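Local structure of sulfate transporter 4.1, chloroplastic (7LHV) at residues Ser143-Ala148 against Asn359-Asp364. The protein cotransports sulfate with protons across a membrane as a member of the SLC26A/SulP family and may play a role in regulating sulfate assimilation. Sequence-based numbering, arbitrary orientation.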
ATOM      1  N   SER A 143      24.922 -14.035   8.465  1.00 62.09           N
ATOM      2  CA  SER A 143      24.272 -15.224   9.000  1.00 62.09           C
ATOM      3  C   SER A 143      24.329 -16.407   8.047  1.00 62.09           C
ATOM      4  O   SER A 143      24.404 -17.553   8.502  1.00 62.09           O
ATOM      5  CB  SER A 143      22.814 -14.915   9.343  1.00 62.09           C
ATOM      6  OG  SER A 143      22.732 -13.977  10.400  1.00 62.09           O
ATOM      7  N   SER A 144      24.288 -16.159   6.742  1.00 62.31           N
ATOM      8  CA  SER A 144      24.317 -17.246   5.774  1.00 62.31           C
ATOM      9  C   SER A 144      25.716 -17.839   5.677  1.00 62.31           C
ATOM     10  O   SER A 144      26.719 -17.133   5.801  1.00 62.31           O
ATOM     11  CB  SER A 144      23.861 -16.750   4.405  1.00 62.31           C
ATOM     12  OG  SER A 144      23.680 -17.832   3.512  1.00 62.31           O
ATOM     13  N   ARG A 145      25.779 -19.151   5.458  1.00 66.38           N
ATOM     14  CA  ARG A 145      27.047 -19.853   5.346  1.00 66.38           C
ATOM     15  C   ARG A 145      27.415 -20.208   3.912  1.00 66.38           C
ATOM     16  O   ARG A 145      28.544 -20.646   3.672  1.00 66.38           O
ATOM     17  CB  ARG A 145      27.021 -21.129   6.196  1.00 66.38           C
ATOM     18  CG  ARG A 145      26.771 -20.875   7.668  1.00 66.38           C
ATOM     19  CD  ARG A 145      26.611 -22.172   8.436  1.00 66.38           C
ATOM     20  NE  ARG A 145      26.146 -21.941   9.797  1.00 66.38           N
ATOM     21  CZ  ARG A 145      25.777 -22.901  10.635  1.00 66.38           C
ATOM     22  NH1 ARG A 145      25.810 -24.175  10.282  1.00 66.38           N
ATOM     23  NH2 ARG A 145      25.362 -22.573  11.855  1.00 66.38           N
ATOM     24  N   GLN A 146      26.502 -20.034   2.958  1.00 63.42           N
ATOM     25  CA  GLN A 146      26.792 -20.290   1.557  1.00 63.42           C
ATOM     26  C   GLN A 146      26.625 -19.072   0.662  1.00 63.42           C
ATOM     27  O   GLN A 146      26.989 -19.145  -0.516  1.00 63.42           O
ATOM     28  CB  GLN A 146      25.907 -21.421   1.006  1.00 63.42           C
ATOM     29  CG  GLN A 146      26.254 -22.825   1.486  1.00 63.42           C
ATOM     30  CD  GLN A 146      25.949 -23.048   2.947  1.00 63.42           C
ATOM     31  OE1 GLN A 146      26.837 -23.348   3.741  1.00 63.42           O
ATOM     32  NE2 GLN A 146      24.680 -22.905   3.312  1.00 63.42           N
ATOM     33  N   LEU A 147      26.083 -17.971   1.170  1.00 55.48           N
ATOM     34  CA  LEU A 147      25.862 -16.796   0.338  1.00 55.48           C
ATOM     35  C   LEU A 147      27.186 -16.154  -0.051  1.00 55.48           C
ATOM     36  O   LEU A 147      28.097 -16.022   0.768  1.00 55.48           O
ATOM     37  CB  LEU A 147      24.984 -15.784   1.069  1.00 55.48           C
ATOM     38  CG  LEU A 147      24.496 -14.606   0.229  1.00 55.48           C
ATOM     39  CD1 LEU A 147      23.370 -15.038  -0.676  1.00 55.48           C
ATOM     40  CD2 LEU A 147      24.050 -13.466   1.114  1.00 55.48           C
ATOM     41  N   ALA A 148      27.284 -15.748  -1.313  1.00 55.07           N
ATOM     42  CA  ALA A 148      28.466 -15.083  -1.844  1.00 55.07           C
ATOM     43  C   ALA A 148      28.158 -13.610  -2.060  1.00 55.07           C
ATOM     44  O   ALA A 148      27.178 -13.268  -2.729  1.00 55.07           O
ATOM     45  CB  ALA A 148      28.919 -15.733  -3.150  1.00 55.07           C
ATOM     46  N   ASN A 359      20.383 -26.411   3.744  1.00 68.39           N
ATOM     47  CA  ASN A 359      21.583 -26.880   4.421  1.00 68.39           C
ATOM     48  C   ASN A 359      21.393 -27.098   5.917  1.00 68.39           C
ATOM     49  O   ASN A 359      22.384 -27.270   6.634  1.00 68.39           O
ATOM     50  CB  ASN A 359      22.734 -25.906   4.175  1.00 68.39           C
ATOM     51  CG  ASN A 359      23.225 -25.940   2.745  1.00 68.39           C
ATOM     52  OD1 ASN A 359      23.990 -26.822   2.360  1.00 68.39           O
ATOM     53  ND2 ASN A 359      22.782 -24.980   1.945  1.00 68.39           N
ATOM     54  N   ARG A 360      20.152 -27.080   6.405  1.00 74.55           N
ATOM     55  CA  ARG A 360      19.822 -27.521   7.759  1.00 74.55           C
ATOM     56  C   ARG A 360      20.484 -26.647   8.827  1.00 74.55           C
ATOM     57  O   ARG A 360      21.213 -27.127   9.697  1.00 74.55           O
ATOM     58  CB  ARG A 360      20.207 -28.992   7.950  1.00 74.55           C
ATOM     59  CG  ARG A 360      19.401 -29.978   7.129  1.00 74.55           C
ATOM     60  CD  ARG A 360      19.850 -31.398   7.425  1.00 74.55           C
ATOM     61  NE  ARG A 360      19.169 -32.385   6.598  1.00 74.55           N
ATOM     62  CZ  ARG A 360      18.022 -32.966   6.921  1.00 74.55           C
ATOM     63  NH1 ARG A 360      17.409 -32.696   8.061  1.00 74.55           N
ATOM     64  NH2 ARG A 360      17.483 -33.846   6.082  1.00 74.55           N
ATOM     65  N   TYR A 361      20.217 -25.345   8.753  1.00 65.86           N
ATOM     66  CA  TYR A 361      20.617 -24.443   9.823  1.00 65.86           C
ATOM     67  C   TYR A 361      19.653 -23.266   9.868  1.00 65.86           C
ATOM     68  O   TYR A 361      18.956 -22.970   8.895  1.00 65.86           O
ATOM     69  CB  TYR A 361      22.073 -23.972   9.670  1.00 65.86           C
ATOM     70  CG  TYR A 361      22.363 -23.127   8.449  1.00 65.86           C
ATOM     71  CD1 TYR A 361      22.717 -23.714   7.244  1.00 65.86           C
ATOM     72  CD2 TYR A 361      22.308 -21.744   8.510  1.00 65.86           C
ATOM     73  CE1 TYR A 361      22.990 -22.947   6.133  1.00 65.86           C
ATOM     74  CE2 TYR A 361      22.578 -20.969   7.402  1.00 65.86           C
ATOM     75  CZ  TYR A 361      22.920 -21.577   6.216  1.00 65.86           C
ATOM     76  OH  TYR A 361      23.191 -20.812   5.108  1.00 65.86           O
ATOM     77  N   GLU A 362      19.613 -22.608  11.024  1.00 70.30           N
ATOM     78  CA  GLU A 362      18.675 -21.518  11.251  1.00 70.30           C
ATOM     79  C   GLU A 362      19.181 -20.222  10.638  1.00 70.30           C
ATOM     80  O   GLU A 362      20.387 -19.968  10.588  1.00 70.30           O
ATOM     81  CB  GLU A 362      18.443 -21.316  12.748  1.00 70.30           C
ATOM     82  CG  GLU A 362      17.831 -22.504  13.459  1.00 70.30           C
ATOM     83  CD  GLU A 362      16.842 -22.087  14.527  1.00 70.30           C
ATOM     84  OE1 GLU A 362      16.683 -22.832  15.513  1.00 70.30           O
ATOM     85  OE2 GLU A 362      16.222 -21.013  14.377  1.00 70.30           O
ATOM     86  N   LEU A 363      18.245 -19.393  10.184  1.00 63.21           N
ATOM     87  CA  LEU A 363      18.570 -18.080   9.652  1.00 63.21           C
ATOM     88  C   LEU A 363      17.353 -17.182   9.804  1.00 63.21           C
ATOM     89  O   LEU A 363      16.218 -17.628   9.622  1.00 63.21           O
ATOM     90  CB  LEU A 363      19.001 -18.163   8.184  1.00 63.21           C
ATOM     91  CG  LEU A 363      19.591 -16.917   7.521  1.00 63.21           C
ATOM     92  CD1 LEU A 363      20.613 -17.335   6.492  1.00 63.21           C
ATOM     93  CD2 LEU A 363      18.510 -16.081   6.861  1.00 63.21           C
ATOM     94  N   ASP A 364      17.598 -15.918  10.133  1.00 62.19           N
ATOM     95  CA  ASP A 364      16.549 -14.921  10.267  1.00 62.19           C
ATOM     96  C   ASP A 364      16.788 -13.778   9.290  1.00 62.19           C
ATOM     97  O   ASP A 364      17.932 -13.456   8.957  1.00 62.19           O
ATOM     98  CB  ASP A 364      16.464 -14.399  11.705  1.00 62.19           C
ATOM     99  CG  ASP A 364      17.775 -13.839  12.203  1.00 62.19           C
ATOM    100  OD1 ASP A 364      18.779 -13.932  11.471  1.00 62.19           O
ATOM    101  OD2 ASP A 364      17.801 -13.301  13.328  1.00 62.19           O
TER
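Y361 reaches across to R145 in a stacked cation-pi contact that, in the SLC26A/SulP membrane domain, joins the loop after helix 125-141, which leads into strand 149-150, to the loop between helices 330-358 and 365-381, a worked example of one aromatic side chain serving two chemistries. The guanidinium of R145 lies flat on the ring, the planes 7° apart, with R145 CZ off-centre at 4.6 Å from the Y361 ring centroid. R145 CD sits over the middle of the same face, 4.1 Å from the Y361 ring centroid, in a CH-pi contact. Because the R145 chain runs extended from CG to NE (chi2 174°), it slides along the ring from the hydroxyl end toward Y361 CB. At the phenol tip, R145 N donates to Y361 OH over 3.1 Å, nearly straight at 177°, and S144 OG gives Y361 OH a weak hydrogen bond. Beyond the ring, L363 CD1 packs on S144 CA at 3.8 Å.

Further out, Y361 and L363 both touch A356 of helix 330-358. R360 NH1 forms a salt bridge with D557 OD1 of the second subunit, so the 359-364 loop also meets the other copy. N359 ND2 is hydrogen-bonded to N398 OD1 and to L355 O.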